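Local structure of DUF5063 domain-containing protein (Bacteroides fragilis, 3NRH) at residues Val17-Glu22 with Leu43-Leu48; Ala25-Ala30 with Asp118-Ile123; Lys110-Asp115 with Met161-Asp166. The protein is of unknown function, and is a predominantly helical member of the DUF5063 family found here as an assembly of two copies. All coordinates share one frame; numbering follows the deposited sequence.

Contact 1: residues Val17-Glu22 with Leu43-Leu48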
loop_
_atom_site.group_PDB
_atom_site.type_symbol
_atom_site.label_atom_id
_atom_site.label_comp_id
_atom_site.label_asym_id
_atom_site.label_seq_id
_atom_site.Cartn_x
_atom_site.Cartn_y
_atom_site.Cartn_z
ATOM N N VAL A 17 -0.068 14.458 -8.094
ATOM C CA VAL A 17 -1.285 15.135 -8.528
ATOM C C VAL A 17 -2.137 14.190 -9.373
ATOM O O VAL A 17 -3.352 14.110 -9.188
ATOM C CB VAL A 17 -0.963 16.423 -9.333
ATOM C CG1 VAL A 17 -2.224 16.963 -9.996
ATOM C CG2 VAL A 17 -0.383 17.489 -8.394
ATOM N N THR A 18 -1.495 13.458 -10.281
ATOM C CA THR A 18 -2.208 12.519 -11.140
ATOM C C THR A 18 -2.960 11.436 -10.361
ATOM O O THR A 18 -4.145 11.202 -10.605
ATOM C CB THR A 18 -1.245 11.856 -12.136
ATOM O OG1 THR A 18 -0.647 12.873 -12.947
ATOM C CG2 THR A 18 -1.991 10.871 -13.037
ATOM N N VAL A 19 -2.296 10.772 -9.419
ATOM C CA VAL A 19 -2.987 9.731 -8.662
ATOM C C VAL A 19 -4.011 10.340 -7.705
ATOM O O VAL A 19 -5.060 9.748 -7.456
ATOM C CB VAL A 19 -1.998 8.836 -7.870
ATOM C CG1 VAL A 19 -1.217 9.667 -6.874
ATOM C CG2 VAL A 19 -2.764 7.707 -7.171
ATOM N N ALA A 20 -3.708 11.521 -7.172
ATOM C CA ALA A 20 -4.627 12.194 -6.257
ATOM C C ALA A 20 -5.947 12.489 -6.978
ATOM O O ALA A 20 -7.030 12.281 -6.431
ATOM C CB ALA A 20 -4.003 13.490 -5.741
ATOM N N ALA A 21 -5.852 12.969 -8.214
ATOM C CA ALA A 21 -7.045 13.276 -8.996
ATOM C C ALA A 21 -7.807 11.993 -9.329
ATOM O O ALA A 21 -9.040 11.963 -9.286
ATOM C CB ALA A 21 -6.657 14.014 -10.286
ATOM N N GLU A 22 -7.076 10.935 -9.667
ATOM C CA GLU A 22 -7.710 9.659 -9.986
ATOM C C GLU A 22 -8.446 9.137 -8.755
ATOM O O GLU A 22 -9.542 8.585 -8.864
ATOM C CB GLU A 22 -6.661 8.635 -10.436
ATOM C CG GLU A 22 -5.883 9.057 -11.680
ATOM C CD GLU A 22 -6.588 8.709 -12.974
ATOM O OE1 GLU A 22 -7.795 9.004 -13.104
ATOM O OE2 GLU A 22 -5.926 8.141 -13.872
ATOM N N LEU A 43 -8.086 -0.944 -3.810
ATOM C CA LEU A 43 -6.888 -1.638 -3.345
ATOM C C LEU A 43 -5.704 -1.422 -4.285
ATOM O O LEU A 43 -4.571 -1.764 -3.952
ATOM C CB LEU A 43 -7.168 -3.132 -3.170
ATOM C CG LEU A 43 -8.015 -3.437 -1.930
ATOM C CD1 LEU A 43 -8.464 -4.895 -1.922
ATOM C CD2 LEU A 43 -7.200 -3.107 -0.688
ATOM N N LYS A 44 -5.971 -0.858 -5.461
ATOM C CA LYS A 44 -4.908 -0.555 -6.414
ATOM C C LYS A 44 -4.554 0.931 -6.309
ATOM O O LYS A 44 -3.374 1.305 -6.333
ATOM C CB LYS A 44 -5.343 -0.889 -7.844
ATOM C CG LYS A 44 -5.533 -2.381 -8.084
ATOM C CD LYS A 44 -6.082 -2.679 -9.466
ATOM C CE LYS A 44 -6.451 -4.155 -9.578
ATOM N NZ LYS A 44 -7.040 -4.502 -10.896
ATOM N N ILE A 45 -5.570 1.779 -6.175
ATOM C CA ILE A 45 -5.328 3.215 -6.071
ATOM C C ILE A 45 -4.648 3.616 -4.757
ATOM O O ILE A 45 -3.708 4.405 -4.761
ATOM C CB ILE A 45 -6.645 4.026 -6.204
ATOM C CG1 ILE A 45 -7.267 3.796 -7.582
ATOM C CG2 ILE A 45 -6.360 5.513 -6.016
ATOM C CD1 ILE A 45 -8.615 4.457 -7.760
ATOM N N LEU A 46 -5.102 3.062 -3.635
ATOM C CA LEU A 46 -4.517 3.425 -2.346
ATOM C C LEU A 46 -3.011 3.203 -2.216
ATOM O O LEU A 46 -2.294 4.094 -1.761
ATOM C CB LEU A 46 -5.248 2.712 -1.204
ATOM C CG LEU A 46 -6.712 3.119 -0.993
ATOM C CD1 LEU A 46 -7.269 2.366 0.201
ATOM C CD2 LEU A 46 -6.819 4.614 -0.766
ATOM N N PRO A 47 -2.503 2.020 -2.604
ATOM C CA PRO A 47 -1.053 1.841 -2.467
ATOM C C PRO A 47 -0.251 2.795 -3.347
ATOM O O PRO A 47 0.843 3.224 -2.976
ATOM C CB PRO A 47 -0.841 0.367 -2.831
ATOM C CG PRO A 47 -1.993 0.059 -3.752
ATOM C CD PRO A 47 -3.150 0.790 -3.098
ATOM N N LEU A 48 -0.794 3.130 -4.511
ATOM C CA LEU A 48 -0.102 4.047 -5.407
ATOM C C LEU A 48 -0.131 5.453 -4.813
ATOM O O LEU A 48 0.844 6.195 -4.909
ATOM C CB LEU A 48 -0.760 4.049 -6.789
ATOM C CG LEU A 48 -0.066 4.924 -7.843
ATOM C CD1 LEU A 48 1.396 4.527 -7.993
ATOM C CD2 LEU A 48 -0.798 4.783 -9.160
#
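V19 meets L48 and I45 from a helical turn held by the backbone hydrogen bond from A21 N to V17 O, 2.9 Å long; no such bond crosses to residues 43-48, and the contact itself is apolar. V19 does its touching with one methyl. Its CG2 stands anti to the backbone N while CG1 lies between the backbone N and the carbonyl carbon, and CG2 is thereby aimed at the other helix, 3.9 Å from L48 CG and 4.0 Å from L48 CD2. In L48 a chi1 of -177° turns the isobutyl group toward V19. I45 adds a looser flank: V19 CG2 lies 4.4 Å from I45 CG2. The segment axes come within 9.9 Å of each other, and aliphatic side chains bridge the space between, V19 on one side and L48 and I45 on the other. E22 starts toward this layer, but the rest of its chain turns off, and E22 remains exposed. P47, lacking an N-H, breaks the bonding to the preceding turn and accompanies a kink. V19 also rests on L49 and K52, while L48 packs on L51 of the second subunit. The two segments run at 146° to each other, and helices 11-28 and 35-54, consecutive in the chain, pair as an antiparallel alpha-alpha hairpin.

Contact 2: residues Ala25-Ala30 with Asp118-Ile123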
loop_
_atom_site.group_PDB
_atom_site.type_symbol
_atom_site.label_atom_id
_atom_site.label_comp_id
_atom_site.label_asym_id
_atom_site.label_seq_id
_atom_site.Cartn_x
_atom_site.Cartn_y
_atom_site.Cartn_z
ATOM N N ALA A 25 -11.584 11.321 -8.134
ATOM C CA ALA A 25 -12.570 11.030 -9.174
ATOM C C ALA A 25 -13.234 9.677 -8.944
ATOM O O ALA A 25 -14.441 9.526 -9.143
ATOM C CB ALA A 25 -11.908 11.067 -10.551
ATOM N N PHE A 26 -12.443 8.691 -8.528
ATOM C CA PHE A 26 -12.971 7.358 -8.271
ATOM C C PHE A 26 -14.041 7.375 -7.182
ATOM O O PHE A 26 -15.122 6.814 -7.354
ATOM C CB PHE A 26 -11.848 6.409 -7.846
ATOM C CG PHE A 26 -12.311 4.997 -7.619
ATOM C CD1 PHE A 26 -12.719 4.209 -8.689
ATOM C CD2 PHE A 26 -12.371 4.467 -6.334
ATOM C CE1 PHE A 26 -13.183 2.911 -8.484
ATOM C CE2 PHE A 26 -12.836 3.168 -6.119
ATOM C CZ PHE A 26 -13.241 2.393 -7.194
ATOM N N LEU A 27 -13.736 8.012 -6.055
ATOM C CA LEU A 27 -14.688 8.080 -4.954
ATOM C C LEU A 27 -15.921 8.889 -5.333
ATOM O O LEU A 27 -17.034 8.569 -4.920
ATOM C CB LEU A 27 -14.037 8.700 -3.717
ATOM C CG LEU A 27 -12.861 7.941 -3.104
ATOM C CD1 LEU A 27 -12.460 8.631 -1.798
ATOM C CD2 LEU A 27 -13.246 6.483 -2.854
ATOM N N GLU A 28 -15.719 9.935 -6.128
ATOM C CA GLU A 28 -16.826 10.781 -6.555
ATOM C C GLU A 28 -17.794 10.053 -7.489
ATOM O O GLU A 28 -18.957 10.431 -7.602
ATOM C CB GLU A 28 -16.277 12.037 -7.236
ATOM C CG GLU A 28 -15.632 13.023 -6.257
ATOM C CD GLU A 28 -14.692 14.005 -6.934
ATOM O OE1 GLU A 28 -14.554 13.957 -8.177
ATOM O OE2 GLU A 28 -14.085 14.830 -6.217
ATOM N N ARG A 29 -17.313 9.007 -8.151
ATOM C CA ARG A 29 -18.139 8.236 -9.075
ATOM C C ARG A 29 -18.609 6.917 -8.457
ATOM O O ARG A 29 -19.062 6.019 -9.166
ATOM C CB ARG A 29 -17.343 7.958 -10.353
ATOM C CG ARG A 29 -16.906 9.219 -11.100
ATOM C CD ARG A 29 -15.829 8.911 -12.120
ATOM N NE ARG A 29 -16.237 7.840 -13.025
ATOM C CZ ARG A 29 -15.434 7.267 -13.915
ATOM N NH1 ARG A 29 -14.173 7.663 -14.023
ATOM N NH2 ARG A 29 -15.890 6.294 -14.694
ATOM N N ALA A 30 -18.514 6.820 -7.134
ATOM C CA ALA A 30 -18.894 5.613 -6.397
ATOM C C ALA A 30 -20.297 5.069 -6.666
ATOM O O ALA A 30 -20.479 3.855 -6.765
ATOM C CB ALA A 30 -18.714 5.847 -4.899
ATOM N N ASP A 118 -12.382 10.998 4.994
ATOM C CA ASP A 118 -11.378 11.814 5.676
ATOM C C ASP A 118 -10.160 12.040 4.783
ATOM O O ASP A 118 -9.656 13.157 4.683
ATOM C CB ASP A 118 -10.922 11.154 6.984
ATOM C CG ASP A 118 -11.944 11.283 8.096
ATOM O OD1 ASP A 118 -12.924 12.042 7.931
ATOM O OD2 ASP A 118 -11.762 10.630 9.145
ATOM N N ILE A 119 -9.680 10.976 4.140
ATOM C CA ILE A 119 -8.520 11.087 3.254
ATOM C C ILE A 119 -8.895 12.017 2.099
ATOM O O ILE A 119 -8.124 12.900 1.716
ATOM C CB ILE A 119 -8.115 9.697 2.709
ATOM C CG1 ILE A 119 -7.686 8.798 3.875
ATOM C CG2 ILE A 119 -6.992 9.829 1.684
ATOM C CD1 ILE A 119 -7.483 7.344 3.476
ATOM N N TYR A 120 -10.097 11.820 1.568
ATOM C CA TYR A 120 -10.618 12.630 0.469
ATOM C C TYR A 120 -10.589 14.119 0.822
ATOM O O TYR A 120 -10.240 14.954 -0.012
ATOM C CB TYR A 120 -12.056 12.195 0.151
ATOM C CG TYR A 120 -12.761 13.028 -0.902
ATOM C CD1 TYR A 120 -12.628 12.735 -2.262
ATOM C CD2 TYR A 120 -13.575 14.097 -0.535
ATOM C CE1 TYR A 120 -13.294 13.496 -3.233
ATOM C CE2 TYR A 120 -14.243 14.862 -1.492
ATOM C CZ TYR A 120 -14.098 14.558 -2.838
ATOM O OH TYR A 120 -14.746 15.329 -3.783
ATOM N N GLN A 121 -10.957 14.461 2.055
ATOM C CA GLN A 121 -10.952 15.860 2.453
ATOM C C GLN A 121 -9.580 16.486 2.227
ATOM O O GLN A 121 -9.475 17.585 1.685
ATOM C CB GLN A 121 -11.354 16.010 3.920
ATOM C CG GLN A 121 -11.616 17.452 4.336
ATOM C CD GLN A 121 -12.063 17.566 5.779
ATOM O OE1 GLN A 121 -12.905 16.797 6.240
ATOM N NE2 GLN A 121 -11.510 18.537 6.498
ATOM N N ASP A 122 -8.523 15.802 2.642
ATOM C CA ASP A 122 -7.185 16.358 2.447
ATOM C C ASP A 122 -6.738 16.347 0.990
ATOM O O ASP A 122 -6.189 17.331 0.501
ATOM C CB ASP A 122 -6.157 15.616 3.299
ATOM C CG ASP A 122 -5.833 16.356 4.588
ATOM O OD1 ASP A 122 -5.394 17.529 4.515
ATOM O OD2 ASP A 122 -6.013 15.768 5.671
ATOM N N ILE A 123 -6.982 15.246 0.291
ATOM C CA ILE A 123 -6.560 15.149 -1.108
ATOM C C ILE A 123 -7.337 16.095 -2.027
ATOM O O ILE A 123 -6.744 16.792 -2.852
ATOM C CB ILE A 123 -6.705 13.707 -1.637
ATOM C CG1 ILE A 123 -5.975 12.735 -0.702
ATOM C CG2 ILE A 123 -6.122 13.605 -3.053
ATOM C CD1 ILE A 123 -4.495 13.030 -0.541
#
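Y120 and E28 join through one short hydrogen bond: the phenol OH donates to E28 OE2 at 2.6 Å. The acceptor lone pair is the anti one, turned away from the other carboxylate oxygen. The carboxylate arrives at the edge of the ring, with CD in the ring plane, yet its own plane is turned 79° from that of the ring. Beside this polar end lies an apolar one. L27 CD1 sits 4.1 Å from both Y120 CB and Y120 CD1, the two side chains running antiparallel alongside each other. Tyrosine fits here because its ring base can pack on leucine while its hydroxyl reaches a glutamate at the exposed C-terminal end of helix 11-28. Such pairing joins helix 11-28 to helix 112-131 within this predominantly helical fold, E28 being the last residue of its helix. Y120 carries its ring anti to the backbone N (chi1 175°), and E28, extended beyond CG, carries OE2 to the phenol oxygen, its chain crossing that of Y120 at about a right angle. OE2 also forms a salt bridge with K124, one turn beyond Y120, so two donors hold the same oxygen. Farther out, L79 of helix 73-87 touches both L27 and Y120, and F38 of helix 35-54 also touches L27.

Contact 3: residues Lys110-Asp115 with Met161-Asp166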
loop_
_atom_site.group_PDB
_atom_site.type_symbol
_atom_site.label_atom_id
_atom_site.label_comp_id
_atom_site.label_asym_id
_atom_site.label_seq_id
_atom_site.Cartn_x
_atom_site.Cartn_y
_atom_site.Cartn_z
ATOM N N LYS A 110 -14.426 1.002 13.586
ATOM C CA LYS A 110 -14.171 2.016 12.573
ATOM C C LYS A 110 -14.992 1.717 11.326
ATOM O O LYS A 110 -15.531 0.621 11.172
ATOM C CB LYS A 110 -12.684 2.032 12.205
ATOM C CG LYS A 110 -11.769 2.649 13.254
ATOM C CD LYS A 110 -11.960 4.157 13.326
ATOM C CE LYS A 110 -10.953 4.807 14.261
ATOM N NZ LYS A 110 -11.111 6.291 14.297
ATOM N N ASN A 111 -15.086 2.703 10.442
ATOM C CA ASN A 111 -15.822 2.548 9.198
ATOM C C ASN A 111 -14.938 2.963 8.032
ATOM O O ASN A 111 -14.348 4.043 8.039
ATOM C CB ASN A 111 -17.089 3.406 9.211
ATOM C CG ASN A 111 -18.142 2.874 10.161
ATOM O OD1 ASN A 111 -18.682 1.786 9.962
ATOM N ND2 ASN A 111 -18.432 3.636 11.205
ATOM N N ILE A 112 -14.839 2.090 7.038
ATOM C CA ILE A 112 -14.036 2.381 5.857
ATOM C C ILE A 112 -14.529 3.674 5.200
ATOM O O ILE A 112 -13.735 4.516 4.787
ATOM C CB ILE A 112 -14.128 1.231 4.832
ATOM C CG1 ILE A 112 -13.545 -0.053 5.434
ATOM C CG2 ILE A 112 -13.392 1.612 3.553
ATOM C CD1 ILE A 112 -13.755 -1.299 4.569
ATOM N N SER A 113 -15.846 3.835 5.117
ATOM C CA SER A 113 -16.416 5.025 4.495
ATOM C C SER A 113 -15.921 6.322 5.134
ATOM O O SER A 113 -15.643 7.293 4.432
ATOM C CB SER A 113 -17.947 4.964 4.549
ATOM O OG SER A 113 -18.401 4.878 5.886
ATOM N N GLU A 114 -15.799 6.340 6.460
ATOM C CA GLU A 114 -15.336 7.536 7.148
ATOM C C GLU A 114 -13.859 7.771 6.874
ATOM O O GLU A 114 -13.442 8.909 6.663
ATOM C CB GLU A 114 -15.577 7.424 8.656
ATOM C CG GLU A 114 -15.441 8.751 9.378
ATOM C CD GLU A 114 -15.742 8.647 10.860
ATOM O OE1 GLU A 114 -16.739 7.987 11.220
ATOM O OE2 GLU A 114 -14.988 9.237 11.662
ATOM N N ASP A 115 -13.067 6.699 6.883
ATOM C CA ASP A 115 -11.637 6.810 6.600
ATOM C C ASP A 115 -11.428 7.392 5.205
ATOM O O ASP A 115 -10.634 8.322 5.019
ATOM C CB ASP A 115 -10.947 5.440 6.642
ATOM C CG ASP A 115 -10.808 4.888 8.047
ATOM O OD1 ASP A 115 -10.296 5.610 8.927
ATOM O OD2 ASP A 115 -11.196 3.719 8.265
HETATM N N MSE A 161 -6.620 0.227 3.855
HETATM C CA MSE A 161 -6.108 -0.801 2.958
HETATM C C MSE A 161 -6.229 -2.167 3.618
HETATM O O MSE A 161 -6.594 -3.152 2.971
HETATM C CB MSE A 161 -4.641 -0.546 2.630
HETATM C CG MSE A 161 -4.412 0.233 1.366
HETATM SE SE MSE A 161 -2.526 0.277 0.969
HETATM C CE MSE A 161 -2.360 -1.464 0.177
ATOM N N ARG A 162 -5.912 -2.221 4.909
ATOM C CA ARG A 162 -5.983 -3.473 5.655
ATOM C C ARG A 162 -7.431 -3.938 5.712
ATOM O O ARG A 162 -7.732 -5.108 5.470
ATOM C CB ARG A 162 -5.466 -3.292 7.085
ATOM C CG ARG A 162 -5.309 -4.617 7.829
ATOM C CD ARG A 162 -5.534 -4.501 9.336
ATOM N NE ARG A 162 -4.791 -3.404 9.953
ATOM C CZ ARG A 162 -5.277 -2.177 10.126
ATOM N NH1 ARG A 162 -6.513 -1.882 9.731
ATOM N NH2 ARG A 162 -4.527 -1.245 10.696
ATOM N N ALA A 163 -8.325 -3.014 6.039
ATOM C CA ALA A 163 -9.743 -3.332 6.125
ATOM C C ALA A 163 -10.261 -3.847 4.785
ATOM O O ALA A 163 -10.887 -4.906 4.723
ATOM C CB ALA A 163 -10.529 -2.104 6.556
ATOM N N LEU A 164 -9.996 -3.099 3.716
ATOM C CA LEU A 164 -10.435 -3.485 2.373
ATOM C C LEU A 164 -9.809 -4.792 1.909
ATOM O O LEU A 164 -10.448 -5.570 1.199
ATOM C CB LEU A 164 -10.115 -2.373 1.367
ATOM C CG LEU A 164 -10.982 -1.113 1.499
ATOM C CD1 LEU A 164 -10.456 -0.022 0.590
ATOM C CD2 LEU A 164 -12.424 -1.453 1.152
ATOM N N HIS A 165 -8.559 -5.039 2.295
ATOM C CA HIS A 165 -7.902 -6.284 1.909
ATOM C C HIS A 165 -8.714 -7.432 2.511
ATOM O O HIS A 165 -9.001 -8.415 1.835
ATOM C CB HIS A 165 -6.464 -6.340 2.440
ATOM C CG HIS A 165 -5.697 -7.550 1.989
ATOM N ND1 HIS A 165 -5.050 -7.615 0.772
ATOM C CD2 HIS A 165 -5.478 -8.744 2.593
ATOM C CE1 HIS A 165 -4.462 -8.792 0.648
ATOM N NE2 HIS A 165 -4.706 -9.496 1.739
ATOM N N ASP A 166 -9.095 -7.288 3.781
ATOM C CA ASP A 166 -9.877 -8.319 4.462
ATOM C C ASP A 166 -11.255 -8.498 3.825
ATOM O O ASP A 166 -11.775 -9.609 3.762
ATOM C CB ASP A 166 -10.052 -7.985 5.947
ATOM C CG ASP A 166 -8.734 -7.883 6.682
ATOM O OD1 ASP A 166 -7.867 -8.756 6.478
ATOM O OD2 ASP A 166 -8.570 -6.932 7.475
#
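Two torsions spread I112 against helix 135-169: chi1 of -63° sets CG1 beside the backbone N and leaves CG2 anti to it, and chi2 of 172° carries CD1 straight on. L164, with CG beside its own N (chi1 -71°), brings CD2 back toward the isoleucine although its CB does not start in that direction. The tips meet at 3.7 Å between I112 CD1 and L164 CD2, and the same leucine methyl lies 4.0 Å from I112 CG2, wedged against both branches as the chains cross obliquely. A163 meets the rest of the isoleucine chain. Its CB is 3.8 Å from I112 CG1 and 3.9 Å from I112 CD1, and so small a side chain lets the isoleucine come close to the helix backbone. All three residues are buried and the contact has no hydrogen bond across it. I112 opens helix 112-131 directly after strand 109-111, so this is where the second strand of a two-stranded antiparallel sheet passes into the helical body. The first turn is tied by D115 N to N111 O, 3.2 Å. Y93 of the partner strand touches I112 and A163, and its OH is hydrogen-bonded to D115 OD2. On helix 135-169, H165 ND1 is hydrogen-bonded to Y50 OH, and H165 NE2 to G150 O, both of the second subunit.

Contacts 1 and 2 share helix 11-28, and their centres are 10 Å apart. They touch directly: A20 CB packs 3.4 Å from I123 CG2, and I45 CD1 lies 3.7 Å from F26 CG. Contact 3 stands 14 Å from contact 2 between centres. It shares helix 112-131 with it, the segments 110-115 and 118-123 almost adjoining along the chain without packing on each other. From contact 1 it is 16 Å away between centres, yet L43 CD2 reaches L164 CB at 3.6 Å. With the function unknown, no site is assigned; helix packing relates all three contacts, and contacts 1 and 3, unlike contact 2, also touch the second subunit.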